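Local coordinates for protein putative glucoamylase (Bacteroides caccae ATCC 43185, PDB 4QT9) that probably hydrolyses alpha-glucosidic bonds to release glucose, as expected of a glucoamylase with an alpha/alpha toroid fold, at residues 75-80 against 93-98; 107-112 against 172-177; 201-206 against 232-237; 243-248 against 296-301. All blocks are in the same frame, centred on the assembly; numbering follows the deposited sequence.

Interaction 1: 75-80 against 93-98; sequences MAILAG and ARMERI
I77 and R94, the residues whose CA atoms lie nearest each other at 8.8 Å, mark where 75-80 and 93-98 run almost antiparallel, their axes 11.4 Å apart and their directions at 162°. So wide a spacing leaves long side chains to span the interface. Selenomethionine M95 spans much of it: its chain bends at chi2 (-46°), and the terminal methyl reaches across to the opposite helix. M95 CE lies 3.6 Å from I77 CG2 and also touches L78 CD1, at 3.8 Å, fitting between the two neighbouring side chains. I77 and M95 run alongside each other, pointing opposite ways, whereas L78 meets M95 almost at right angles. Such pairing of consecutive antiparallel helices, here 67-83 and 88-104, is the building principle of an alpha/alpha toroid, in keeping with the six-hairpin clan of this family. The other branch of I77 is used separately. Its CD1 meets I98 CD1 at 4.3 Å, methyl to methyl, and reaches R94 as well, 3.8 Å from NH1. R94 bends at both chi2 and chi3 and brings its guanidinium beside I77 CD1 at an oblique angle; the polar end is held by the carbonyl oxygens of F36 and W37, and W37 also gives it a cation-pi partner. V148 of helix 135-152 touches both L78 and M95, adding a third helix to this apolar layer.

Interaction 2: 107-112 against 172-177; sequences RFHGAY and EVDWDW
H109 and W177 carry the aromatic part of the contact. The imidazole lies flat on one face of the indole, its centroid 3.5 Å from that of the five-membered ring and the planes only 5° apart. NE2 of H109 sits over the CE2 side of the indole, and CB adds a CH-pi contact to the same face. With CG of W177 anti to the backbone N (chi1 172°), the indole swings toward the turn that bears H109; W190 meets both rings edge-to-face, and W196 also meets W177. An alanine in place of W177 would probably strip the H109 imidazole of its stacking face and leave it less firmly oriented.

Backbone contacts centre on the type I' turn from F108 to A111. D174 N donates to H109 O at 3.1 Å, tilted from the carbonyl plane, and G110 CA makes a CA-H...O contact of 3.3 Å with E172 O. A side chain at G110 would collide with E172 O and V173, and the positive phi of G110 by itself favours glycine.

Among the charged groups, R107 NH1 forms a salt bridge with E172 OE1 at 2.8 Å, though the hydrogen bond in it is weak and both residues are modelled in two conformers. Within its own loop R107 NH2 donates to a lone pair of G110 O, also at 2.8 Å, and it bonds to L169 O as well, while V173 CG2 packs at the guanidinium edge, 3.7 Å from NH2. The loops after helices 88-104 and 157-172 are therefore joined chiefly by close backbone fit and ring stacking, with the ionic link a less certain addition.

Interaction 3: 201-206 against 232-237; sequences PIHGYN and WAQNGA
W232, the last residue of helix 225-232, packs its indole against the loop that leads into helix 209-217, with G204 lying directly on one ring face. G204 CA stands 3.5 Å from the centroid of the six-membered ring, just 4° off its normal, a nearly ideal CH-pi contact. There is no room for more: a CB on G204 would run into W232 CE2. The same glycine is tied to the backbone as well, its N giving a short bond of 2.7 Å to a lone pair of W232 O, with an N-H...O angle of 160°. Thus one residue meets both the side chain and the carbonyl of W232. The peptide bond after G204 is cis, and Y205 follows at the indole edge, its CD1 3.6 Å from W232 CZ2.

Within the putative glucoamylase family region, this joint ties the loop before helix 209-217 to the one that leads from helix 225-232 to the hairpin 239-251, both of them connections within the alpha/alpha toroid. Around the rest of the indole rim, I202 CG2 touches CZ3 at 3.9 Å and N206 OD1 comes to 3.3 Å from the same carbon. N206 holds its CG between the backbone N and the carbonyl carbon (chi1 61°), which turns OD1 to the ring edge, and that oxygen also accepts from C208 N. Beyond the helix, Q234 lays its amide over the H203 imidazole with NE2 above the ring centre, the two planes nearly parallel. Each flat group is fixed by its own partner: H203 ND1 bonds to G231 O, and Q234 OE1 to R252.

Interaction 4: 243-248 against 296-301; sequences KVEGIE and RAYCIR
E245 and R301 supply the ionic part of the contact, a side-on, two-pronged salt bridge. R301 NE donates to E245 OE1 at 2.8 Å with an N-H...O angle of 162°, and R301 NH2 donates to OE2 at 2.6 Å. Each oxygen uses its syn lone pair, and the carboxylate and guanidinium are nearly coplanar, 11° apart, which lets both bonds run close to the guanidinium plane. A bend in E245 at chi2 (-63°) turns the carboxylate along the helix surface, where OE2 also lies at the edge of the Y298 ring, 3.7 Å from CD2.

The apolar part is small. A297 CB meets E245 CB at 3.8 Å and I247 CD1 at 4.0 Å, seating the hairpin on the helix. E245 stands in the type I' turn from V244 to I247 that joins strands 239-244 and 247-251, and the helix is 284-301.

A glutamine in place of E245 removes the negative charge and would probably leave one R301 N-H facing an amide NH2 instead of an acceptor. Because the pair lies near the surface, solvent is likely to weaken its electrostatic pull, but the two bonds orient the guanidinium and link the turn to the helix end.

Overall arrangement
The four contacts follow one another along the chain without nesting, and none touches another. Interactions 1 and 2 are neighbours through helix 88-104, which carries one side of interaction 1 and leads into the turn of interaction 2; their centres are 23 Å apart. Interactions 3 and 4 share the family region and are linked by the 239-251 hairpin, which follows the first and bears the second, with centres 24 Å apart. Interaction 4 lies across the chain's centre from interactions 1 and 2, 38 and 40 Å away between centres. An acetate, probably from the crystallisation liquor, lies about 4 Å from the N206 side chain in interaction 3 and may mark a pocket.

Interaction 1: 75-80 against 93-98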
loop_
_atom_site.group_PDB
_atom_site.type_symbol
_atom_site.label_atom_id
_atom_site.label_comp_id
_atom_site.label_asym_id
_atom_site.label_seq_id
_atom_site.Cartn_x
_atom_site.Cartn_y
_atom_site.Cartn_z
HETATM N N MSE A 75 4.212 8.665 -3.308
HETATM C CA MSE A 75 4.736 7.942 -4.486
HETATM C C MSE A 75 3.899 8.289 -5.705
HETATM O O MSE A 75 4.424 8.452 -6.801
HETATM C CB MSE A 75 4.725 6.421 -4.250
HETATM C CG MSE A 75 5.758 5.976 -3.257
HETATM SE SE MSE A 75 5.560 4.074 -2.896
HETATM C CE MSE A 75 7.429 3.509 -3.295
ATOM N N ALA A 76 2.598 8.436 -5.500
ATOM C CA ALA A 76 1.677 8.867 -6.556
ATOM C C ALA A 76 2.010 10.325 -6.987
ATOM O O ALA A 76 2.025 10.621 -8.183
ATOM C CB ALA A 76 0.233 8.747 -6.080
ATOM N N ILE A 77 2.351 11.204 -6.028
ATOM C CA ILE A 77 2.702 12.595 -6.327
ATOM C C ILE A 77 4.064 12.635 -7.080
ATOM O O ILE A 77 4.197 13.368 -8.065
ATOM C CB ILE A 77 2.691 13.427 -5.028
ATOM C CG1 ILE A 77 1.240 13.631 -4.536
ATOM C CG2 ILE A 77 3.400 14.788 -5.235
ATOM C CD1 ILE A 77 1.065 14.226 -3.065
ATOM N N LEU A 78 5.029 11.782 -6.654
ATOM C CA LEU A 78 6.367 11.641 -7.258
ATOM C C LEU A 78 6.266 11.249 -8.749
ATOM O O LEU A 78 6.908 11.865 -9.599
ATOM C CB LEU A 78 7.162 10.592 -6.466
ATOM C CG LEU A 78 8.680 10.677 -6.425
ATOM C CD1 LEU A 78 9.158 11.975 -5.811
ATOM C CD2 LEU A 78 9.212 9.576 -5.575
ATOM N N ALA A 79 5.417 10.278 -9.061
ATOM C CA ALA A 79 5.144 9.857 -10.435
ATOM C C ALA A 79 4.549 11.028 -11.260
ATOM O O ALA A 79 4.910 11.201 -12.426
ATOM C CB ALA A 79 4.184 8.667 -10.438
ATOM N N GLY A 80 3.689 11.835 -10.632
ATOM C CA GLY A 80 3.063 13.000 -11.258
ATOM C C GLY A 80 4.073 14.084 -11.593
ATOM O O GLY A 80 4.040 14.669 -12.683
ATOM N N ALA A 93 7.137 22.247 -3.416
ATOM C CA ALA A 93 6.334 22.954 -2.417
ATOM C C ALA A 93 5.427 21.936 -1.664
ATOM O O ALA A 93 5.326 22.020 -0.439
ATOM C CB ALA A 93 5.511 24.063 -3.064
ATOM N N ARG A 94 4.848 20.922 -2.377
ATOM C CA ARG A 94 4.019 19.916 -1.719
ATOM C C ARG A 94 4.850 19.001 -0.801
ATOM O O ARG A 94 4.420 18.754 0.329
ATOM C CB ARG A 94 3.208 19.078 -2.727
ATOM C CG ARG A 94 2.421 17.883 -2.122
ATOM C CD ARG A 94 1.349 18.290 -1.113
ATOM N NE ARG A 94 0.317 19.069 -1.782
ATOM C CZ ARG A 94 -0.779 18.546 -2.309
ATOM N NH1 ARG A 94 -1.035 17.245 -2.179
ATOM N NH2 ARG A 94 -1.648 19.318 -2.939
HETATM N N MSE A 95 6.021 18.507 -1.270
HETATM C CA MSE A 95 6.903 17.643 -0.467
HETATM C C MSE A 95 7.330 18.360 0.812
HETATM O O MSE A 95 7.321 17.737 1.872
HETATM C CB MSE A 95 8.148 17.172 -1.257
HETATM C CG MSE A 95 7.817 16.224 -2.421
HETATM SE SE MSE A 95 6.529 14.765 -2.002
HETATM C CE MSE A 95 6.583 13.855 -3.717
ATOM N N GLU A 96 7.674 19.659 0.712
ATOM C CA GLU A 96 8.096 20.484 1.857
ATOM C C GLU A 96 6.959 20.553 2.889
ATOM O O GLU A 96 7.196 20.335 4.078
ATOM C CB GLU A 96 8.529 21.887 1.386
ATOM C CG GLU A 96 8.420 22.991 2.430
ATOM C CD GLU A 96 9.391 22.959 3.589
ATOM O OE1 GLU A 96 10.605 22.785 3.346
ATOM O OE2 GLU A 96 8.947 23.180 4.738
ATOM N N ARG A 97 5.719 20.824 2.422
ATOM C CA ARG A 97 4.535 20.889 3.272
ATOM C C ARG A 97 4.357 19.535 4.003
ATOM O O ARG A 97 4.169 19.538 5.224
ATOM C CB ARG A 97 3.289 21.231 2.425
ATOM C CG ARG A 97 1.993 21.266 3.240
ATOM C CD ARG A 97 0.771 21.706 2.435
ATOM N NE ARG A 97 0.861 23.108 1.986
ATOM C CZ ARG A 97 0.635 24.175 2.747
ATOM N NH1 ARG A 97 0.320 24.029 4.036
ATOM N NH2 ARG A 97 0.757 25.398 2.239
ATOM N N ILE A 98 4.452 18.395 3.266
ATOM C CA ILE A 98 4.308 17.058 3.850
ATOM C C ILE A 98 5.400 16.797 4.927
ATOM O O ILE A 98 5.077 16.408 6.051
ATOM C CB ILE A 98 4.317 15.954 2.762
ATOM C CG1 ILE A 98 3.041 16.043 1.846
ATOM C CG2 ILE A 98 4.496 14.580 3.418
ATOM C CD1 ILE A 98 3.147 15.214 0.507
#

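Interaction 2: 107-112 against 172-177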
loop_
_atom_site.group_PDB
_atom_site.type_symbol
_atom_site.label_atom_id
_atom_site.label_comp_id
_atom_site.label_asym_id
_atom_site.label_seq_id
_atom_site.Cartn_x
_atom_site.Cartn_y
_atom_site.Cartn_z
ATOM N N ARG A 107 4.234 11.145 17.184
ATOM C CA ARG A 107 5.090 9.975 16.961
ATOM C C ARG A 107 5.202 9.198 18.263
ATOM O O ARG A 107 5.086 9.792 19.331
ATOM C CB ARG A 107 6.506 10.357 16.470
ATOM C CG ARG A 107 6.556 11.252 15.250
ATOM C CD ARG A 107 7.974 11.521 14.784
ATOM N NE ARG A 107 8.542 10.362 14.087
ATOM C CZ ARG A 107 9.688 10.388 13.414
ATOM N NH1 ARG A 107 10.399 11.510 13.341
ATOM N NH2 ARG A 107 10.134 9.293 12.806
ATOM N N PHE A 108 5.420 7.879 18.174
ATOM C CA PHE A 108 5.504 6.954 19.303
ATOM C C PHE A 108 6.690 6.072 19.074
ATOM O O PHE A 108 6.647 5.174 18.244
ATOM C CB PHE A 108 4.161 6.174 19.417
ATOM C CG PHE A 108 2.963 7.104 19.409
ATOM C CD1 PHE A 108 2.376 7.500 18.210
ATOM C CD2 PHE A 108 2.521 7.704 20.584
ATOM C CE1 PHE A 108 1.324 8.418 18.195
ATOM C CE2 PHE A 108 1.449 8.598 20.573
ATOM C CZ PHE A 108 0.854 8.939 19.376
ATOM N N HIS A 109 7.804 6.426 19.737
ATOM C CA HIS A 109 9.142 5.815 19.604
ATOM C C HIS A 109 9.543 5.906 18.125
ATOM O O HIS A 109 9.958 4.924 17.523
ATOM C CB HIS A 109 9.187 4.375 20.163
ATOM C CG HIS A 109 9.229 4.332 21.655
ATOM N ND1 HIS A 109 10.421 4.422 22.344
ATOM C CD2 HIS A 109 8.219 4.230 22.545
ATOM C CE1 HIS A 109 10.103 4.361 23.625
ATOM N NE2 HIS A 109 8.791 4.254 23.797
ATOM N N GLY A 110 9.313 7.081 17.539
ATOM C CA GLY A 110 9.632 7.348 16.142
ATOM C C GLY A 110 8.633 6.833 15.123
ATOM O O GLY A 110 8.689 7.239 13.962
ATOM N N ALA A 111 7.734 5.919 15.526
ATOM C CA ALA A 111 6.741 5.353 14.623
ATOM C C ALA A 111 5.514 6.281 14.528
ATOM O O ALA A 111 5.180 6.985 15.482
ATOM C CB ALA A 111 6.320 3.955 15.081
ATOM N N TYR A 112 4.835 6.257 13.389
ATOM C CA TYR A 112 3.662 7.105 13.209
ATOM C C TYR A 112 2.372 6.335 13.509
ATOM O O TYR A 112 2.321 5.109 13.341
ATOM C CB TYR A 112 3.647 7.714 11.803
ATOM C CG TYR A 112 4.674 8.815 11.636
ATOM C CD1 TYR A 112 4.448 10.093 12.147
ATOM C CD2 TYR A 112 5.891 8.572 11.004
ATOM C CE1 TYR A 112 5.379 11.118 11.978
ATOM C CE2 TYR A 112 6.843 9.582 10.852
ATOM C CZ TYR A 112 6.576 10.856 11.338
ATOM O OH TYR A 112 7.477 11.870 11.174
ATOM N N GLU A 172 14.891 8.416 12.704
ATOM C CA GLU A 172 14.212 8.548 13.987
ATOM C C GLU A 172 13.245 7.383 14.264
ATOM O O GLU A 172 12.870 7.177 15.424
ATOM C CB GLU A 172 13.489 9.898 14.078
ATOM C CG GLU A 172 14.440 11.027 14.434
ATOM C CD GLU A 172 13.871 12.435 14.428
ATOM O OE1 GLU A 172 12.880 12.693 13.703
ATOM O OE2 GLU A 172 14.452 13.295 15.129
ATOM N N VAL A 173 12.878 6.589 13.248
ATOM C CA VAL A 173 11.964 5.446 13.517
ATOM C C VAL A 173 12.685 4.356 14.310
ATOM O O VAL A 173 13.612 3.717 13.790
ATOM C CB VAL A 173 11.266 4.823 12.282
ATOM C CG1 VAL A 173 10.240 3.775 12.725
ATOM C CG2 VAL A 173 10.598 5.893 11.422
ATOM N N ASP A 174 12.227 4.125 15.566
ATOM C CA ASP A 174 12.850 3.102 16.419
ATOM C C ASP A 174 12.161 1.738 16.206
ATOM O O ASP A 174 11.326 1.319 17.029
ATOM C CB ASP A 174 12.842 3.515 17.902
ATOM C CG ASP A 174 13.718 2.646 18.823
ATOM O OD1 ASP A 174 14.140 1.546 18.393
ATOM O OD2 ASP A 174 13.969 3.060 19.964
ATOM N N TRP A 175 12.520 1.046 15.096
ATOM C CA TRP A 175 11.921 -0.266 14.767
ATOM C C TRP A 175 12.197 -1.273 15.892
ATOM O O TRP A 175 11.312 -2.045 16.267
ATOM C CB TRP A 175 12.455 -0.822 13.425
ATOM C CG TRP A 175 12.412 0.161 12.298
ATOM C CD1 TRP A 175 13.387 1.046 11.942
ATOM C CD2 TRP A 175 11.291 0.422 11.428
ATOM N NE1 TRP A 175 12.970 1.804 10.866
ATOM C CE2 TRP A 175 11.687 1.438 10.530
ATOM C CE3 TRP A 175 10.010 -0.152 11.281
ATOM C CZ2 TRP A 175 10.827 1.933 9.528
ATOM C CZ3 TRP A 175 9.155 0.344 10.299
ATOM C CH2 TRP A 175 9.576 1.347 9.416
ATOM N N ASP A 176 13.423 -1.215 16.460
ATOM C CA ASP A 176 13.877 -2.133 17.492
ATOM C C ASP A 176 13.002 -2.052 18.745
ATOM O O ASP A 176 12.813 -3.070 19.402
ATOM C CB ASP A 176 15.352 -1.872 17.822
ATOM C CG ASP A 176 15.926 -2.844 18.820
ATOM O OD1 ASP A 176 16.381 -3.933 18.394
ATOM O OD2 ASP A 176 15.936 -2.514 20.028
ATOM N N TRP A 177 12.473 -0.876 19.078
ATOM C CA TRP A 177 11.567 -0.743 20.228
ATOM C C TRP A 177 10.371 -1.707 20.116
ATOM O O TRP A 177 9.935 -2.262 21.115
ATOM C CB TRP A 177 11.038 0.705 20.346
ATOM C CG TRP A 177 9.965 0.858 21.381
ATOM C CD1 TRP A 177 8.619 0.787 21.177
ATOM C CD2 TRP A 177 10.155 0.884 22.799
ATOM N NE1 TRP A 177 7.956 0.838 22.383
ATOM C CE2 TRP A 177 8.875 0.931 23.393
ATOM C CE3 TRP A 177 11.291 0.951 23.629
ATOM C CZ2 TRP A 177 8.694 1.028 24.776
ATOM C CZ3 TRP A 177 11.112 1.067 25.003
ATOM C CH2 TRP A 177 9.827 1.085 25.566
HETATM O O HOH W 1 12.687 4.784 21.273
#

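Interaction 3: 201-206 against 232-237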
loop_
_atom_site.group_PDB
_atom_site.type_symbol
_atom_site.label_atom_id
_atom_site.label_comp_id
_atom_site.label_asym_id
_atom_site.label_seq_id
_atom_site.Cartn_x
_atom_site.Cartn_y
_atom_site.Cartn_z
ATOM N N PRO A 201 1.906 -9.785 17.510
ATOM C CA PRO A 201 3.226 -10.016 16.858
ATOM C C PRO A 201 2.979 -10.387 15.384
ATOM O O PRO A 201 2.070 -11.165 15.129
ATOM C CB PRO A 201 3.842 -11.141 17.687
ATOM C CG PRO A 201 2.683 -11.846 18.317
ATOM C CD PRO A 201 1.488 -10.938 18.338
ATOM N N ILE A 202 3.719 -9.816 14.414
ATOM C CA ILE A 202 3.399 -10.064 13.000
ATOM C C ILE A 202 4.153 -11.260 12.400
ATOM O O ILE A 202 5.391 -11.270 12.285
ATOM C CB ILE A 202 3.572 -8.775 12.149
ATOM C CG1 ILE A 202 2.552 -7.719 12.590
ATOM C CG2 ILE A 202 3.447 -9.050 10.645
ATOM C CD1 ILE A 202 3.060 -6.314 12.520
ATOM N N HIS A 203 3.368 -12.260 11.969
ATOM C CA HIS A 203 3.884 -13.462 11.338
ATOM C C HIS A 203 3.431 -13.476 9.878
ATOM O O HIS A 203 2.308 -13.070 9.593
ATOM C CB HIS A 203 3.411 -14.736 12.086
ATOM C CG HIS A 203 3.733 -14.747 13.556
ATOM N ND1 HIS A 203 5.045 -14.706 14.016
ATOM C CD2 HIS A 203 2.900 -14.805 14.621
ATOM C CE1 HIS A 203 4.961 -14.748 15.337
ATOM N NE2 HIS A 203 3.687 -14.815 15.745
ATOM N N GLY A 204 4.282 -13.936 8.961
ATOM C CA GLY A 204 3.882 -13.975 7.552
ATOM C C GLY A 204 3.077 -15.205 7.170
ATOM O O GLY A 204 2.999 -16.144 7.958
ATOM N N TYR A 205 2.492 -15.253 5.956
ATOM C CA TYR A 205 2.539 -14.167 4.984
ATOM C C TYR A 205 1.273 -13.326 5.093
ATOM O O TYR A 205 0.176 -13.862 5.247
ATOM C CB TYR A 205 2.714 -14.701 3.520
ATOM C CG TYR A 205 2.867 -13.569 2.519
ATOM C CD1 TYR A 205 4.106 -12.981 2.286
ATOM C CD2 TYR A 205 1.760 -13.038 1.863
ATOM C CE1 TYR A 205 4.238 -11.886 1.430
ATOM C CE2 TYR A 205 1.877 -11.945 1.006
ATOM C CZ TYR A 205 3.115 -11.360 0.808
ATOM O OH TYR A 205 3.223 -10.293 -0.053
ATOM N N ASN A 206 1.436 -12.013 4.976
ATOM C CA ASN A 206 0.352 -11.022 4.933
ATOM C C ASN A 206 0.936 -9.792 4.224
ATOM O O ASN A 206 2.040 -9.859 3.703
ATOM C CB ASN A 206 -0.314 -10.733 6.331
ATOM C CG ASN A 206 0.611 -10.182 7.389
ATOM O OD1 ASN A 206 1.629 -9.567 7.098
ATOM N ND2 ASN A 206 0.279 -10.385 8.648
ATOM N N TRP A 232 8.885 -13.137 11.346
ATOM C CA TRP A 232 8.113 -13.137 10.096
ATOM C C TRP A 232 7.948 -14.548 9.477
ATOM O O TRP A 232 6.833 -14.946 9.112
ATOM C CB TRP A 232 8.744 -12.214 9.053
ATOM C CG TRP A 232 8.095 -12.286 7.692
ATOM C CD1 TRP A 232 8.565 -12.944 6.595
ATOM C CD2 TRP A 232 6.867 -11.652 7.285
ATOM N NE1 TRP A 232 7.751 -12.702 5.510
ATOM C CE2 TRP A 232 6.676 -11.946 5.917
ATOM C CE3 TRP A 232 5.883 -10.894 7.957
ATOM C CZ2 TRP A 232 5.544 -11.496 5.198
ATOM C CZ3 TRP A 232 4.764 -10.455 7.249
ATOM C CH2 TRP A 232 4.621 -10.722 5.878
ATOM N N ALA A 233 9.064 -15.266 9.308
ATOM C CA ALA A 233 9.094 -16.564 8.652
ATOM C C ALA A 233 8.799 -17.744 9.589
ATOM O O ALA A 233 8.524 -18.842 9.098
ATOM C CB ALA A 233 10.438 -16.766 8.000
ATOM N N GLN A 234 8.844 -17.515 10.919
ATOM C CA GLN A 234 8.677 -18.548 11.956
ATOM C C GLN A 234 9.481 -19.828 11.589
ATOM O O GLN A 234 8.934 -20.939 11.548
ATOM C CB GLN A 234 7.197 -18.853 12.227
ATOM C CG GLN A 234 6.496 -17.707 12.930
ATOM C CD GLN A 234 5.082 -18.095 13.261
ATOM O OE1 GLN A 234 4.263 -18.298 12.381
ATOM N NE2 GLN A 234 4.778 -18.273 14.540
ATOM N N ASN A 235 10.765 -19.610 11.228
ATOM C CA ASN A 235 11.797 -20.593 10.887
ATOM C C ASN A 235 11.375 -21.545 9.760
ATOM O O ASN A 235 11.705 -22.737 9.805
ATOM C CB ASN A 235 12.217 -21.375 12.145
ATOM C CG ASN A 235 12.686 -20.440 13.237
ATOM O OD1 ASN A 235 13.729 -19.790 13.116
ATOM N ND2 ASN A 235 11.857 -20.242 14.257
ATOM N N GLY A 236 10.721 -21.002 8.734
ATOM C CA GLY A 236 10.279 -21.822 7.613
ATOM C C GLY A 236 8.819 -22.230 7.616
ATOM O O GLY A 236 8.340 -22.719 6.597
ATOM N N ALA A 237 8.078 -22.011 8.721
ATOM C CA ALA A 237 6.629 -22.320 8.772
ATOM C C ALA A 237 5.811 -21.501 7.721
ATOM O O ALA A 237 4.689 -21.864 7.394
ATOM C CB ALA A 237 6.090 -22.039 10.170
#

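Interaction 4: 243-248 against 296-301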
loop_
_atom_site.group_PDB
_atom_site.type_symbol
_atom_site.label_atom_id
_atom_site.label_comp_id
_atom_site.label_asym_id
_atom_site.label_seq_id
_atom_site.Cartn_x
_atom_site.Cartn_y
_atom_site.Cartn_z
ATOM N N LYS A 243 -2.696 -25.733 -3.285
ATOM C CA LYS A 243 -3.409 -25.321 -4.484
ATOM C C LYS A 243 -4.703 -24.619 -4.127
ATOM O O LYS A 243 -5.391 -25.005 -3.176
ATOM C CB LYS A 243 -3.693 -26.531 -5.378
ATOM C CG LYS A 243 -2.432 -27.205 -5.927
ATOM C CD LYS A 243 -2.064 -26.733 -7.333
ATOM C CE LYS A 243 -2.786 -27.470 -8.436
ATOM N NZ LYS A 243 -2.279 -28.851 -8.632
ATOM N N VAL A 244 -5.003 -23.545 -4.859
ATOM C CA VAL A 244 -6.221 -22.746 -4.725
ATOM C C VAL A 244 -6.674 -22.472 -6.150
ATOM O O VAL A 244 -5.870 -21.987 -6.944
ATOM C CB VAL A 244 -6.072 -21.426 -3.899
ATOM C CG1 VAL A 244 -7.444 -20.771 -3.679
ATOM C CG2 VAL A 244 -5.374 -21.650 -2.562
ATOM N N GLU A 245 -7.928 -22.839 -6.503
ATOM C CA GLU A 245 -8.511 -22.646 -7.845
ATOM C C GLU A 245 -7.623 -23.329 -8.930
ATOM O O GLU A 245 -7.505 -22.821 -10.044
ATOM C CB GLU A 245 -8.712 -21.130 -8.152
ATOM C CG GLU A 245 -9.675 -20.353 -7.252
ATOM C CD GLU A 245 -11.135 -20.775 -7.259
ATOM O OE1 GLU A 245 -11.704 -20.965 -8.362
ATOM O OE2 GLU A 245 -11.714 -20.911 -6.154
ATOM N N GLY A 246 -6.982 -24.444 -8.561
ATOM C CA GLY A 246 -6.084 -25.216 -9.422
ATOM C C GLY A 246 -4.731 -24.568 -9.644
ATOM O O GLY A 246 -3.957 -25.036 -10.479
ATOM N N ILE A 247 -4.414 -23.491 -8.870
ATOM C CA ILE A 247 -3.173 -22.718 -8.989
ATOM C C ILE A 247 -2.327 -22.944 -7.749
ATOM O O ILE A 247 -2.835 -22.947 -6.633
ATOM C CB ILE A 247 -3.470 -21.208 -9.254
ATOM C CG1 ILE A 247 -4.246 -21.035 -10.576
ATOM C CG2 ILE A 247 -2.171 -20.354 -9.272
ATOM C CD1 ILE A 247 -5.171 -19.898 -10.645
ATOM N N GLU A 248 -1.035 -23.147 -7.959
ATOM C CA GLU A 248 -0.089 -23.432 -6.894
ATOM C C GLU A 248 0.392 -22.156 -6.188
ATOM O O GLU A 248 0.937 -21.245 -6.820
ATOM C CB GLU A 248 1.091 -24.240 -7.482
ATOM C CG GLU A 248 2.230 -24.541 -6.525
ATOM C CD GLU A 248 1.955 -25.604 -5.481
ATOM O OE1 GLU A 248 1.748 -26.781 -5.861
ATOM O OE2 GLU A 248 1.987 -25.264 -4.277
ATOM N N ARG A 296 -8.547 -13.907 -9.920
ATOM C CA ARG A 296 -9.194 -13.849 -11.225
ATOM C C ARG A 296 -9.958 -15.165 -11.498
ATOM O O ARG A 296 -11.120 -15.117 -11.917
ATOM C CB ARG A 296 -8.133 -13.575 -12.305
ATOM C CG ARG A 296 -8.679 -13.574 -13.734
ATOM C CD ARG A 296 -7.570 -13.449 -14.754
ATOM N NE ARG A 296 -8.071 -13.528 -16.121
ATOM C CZ ARG A 296 -8.161 -14.659 -16.813
ATOM N NH1 ARG A 296 -7.801 -15.811 -16.267
ATOM N NH2 ARG A 296 -8.633 -14.648 -18.048
ATOM N N ALA A 297 -9.319 -16.321 -11.231
ATOM C CA ALA A 297 -9.938 -17.633 -11.436
ATOM C C ALA A 297 -11.206 -17.760 -10.621
ATOM O O ALA A 297 -12.196 -18.238 -11.166
ATOM C CB ALA A 297 -8.965 -18.748 -11.074
ATOM N N TYR A 298 -11.207 -17.303 -9.339
ATOM C CA TYR A 298 -12.398 -17.355 -8.480
ATOM C C TYR A 298 -13.537 -16.515 -9.063
ATOM O O TYR A 298 -14.677 -16.986 -9.072
ATOM C CB TYR A 298 -12.104 -16.894 -7.026
ATOM C CG TYR A 298 -13.355 -16.822 -6.173
ATOM C CD1 TYR A 298 -14.141 -15.672 -6.146
ATOM C CD2 TYR A 298 -13.810 -17.935 -5.477
ATOM C CE1 TYR A 298 -15.365 -15.644 -5.478
ATOM C CE2 TYR A 298 -15.022 -17.912 -4.782
ATOM C CZ TYR A 298 -15.789 -16.757 -4.772
ATOM O OH TYR A 298 -16.978 -16.731 -4.081
ATOM N N CYS A 299 -13.240 -15.263 -9.518
ATOM C CA CYS A 299 -14.240 -14.356 -10.092
ATOM C C CYS A 299 -14.796 -14.919 -11.385
ATOM O O CYS A 299 -16.005 -14.789 -11.614
ATOM C CB CYS A 299 -13.671 -12.963 -10.304
ATOM S SG CYS A 299 -13.147 -12.130 -8.781
ATOM N N ILE A 300 -13.941 -15.574 -12.226
ATOM C CA ILE A 300 -14.409 -16.198 -13.484
ATOM C C ILE A 300 -15.339 -17.359 -13.117
ATOM O O ILE A 300 -16.398 -17.495 -13.713
ATOM C CB ILE A 300 -13.222 -16.629 -14.409
ATOM C CG1 ILE A 300 -12.522 -15.369 -14.993
ATOM C CG2 ILE A 300 -13.684 -17.601 -15.541
ATOM C CD1 ILE A 300 -11.214 -15.597 -15.603
ATOM N N ARG A 301 -14.981 -18.139 -12.081
ATOM C CA ARG A 301 -15.820 -19.255 -11.646
ATOM C C ARG A 301 -17.148 -18.732 -11.120
ATOM O O ARG A 301 -18.174 -19.290 -11.483
ATOM C CB ARG A 301 -15.111 -20.136 -10.618
ATOM C CG ARG A 301 -15.877 -21.426 -10.328
ATOM C CD ARG A 301 -14.980 -22.406 -9.624
ATOM N NE ARG A 301 -14.363 -21.857 -8.413
ATOM C CZ ARG A 301 -14.897 -21.940 -7.201
ATOM N NH1 ARG A 301 -16.094 -22.489 -7.031
ATOM N NH2 ARG A 301 -14.245 -21.470 -6.151
#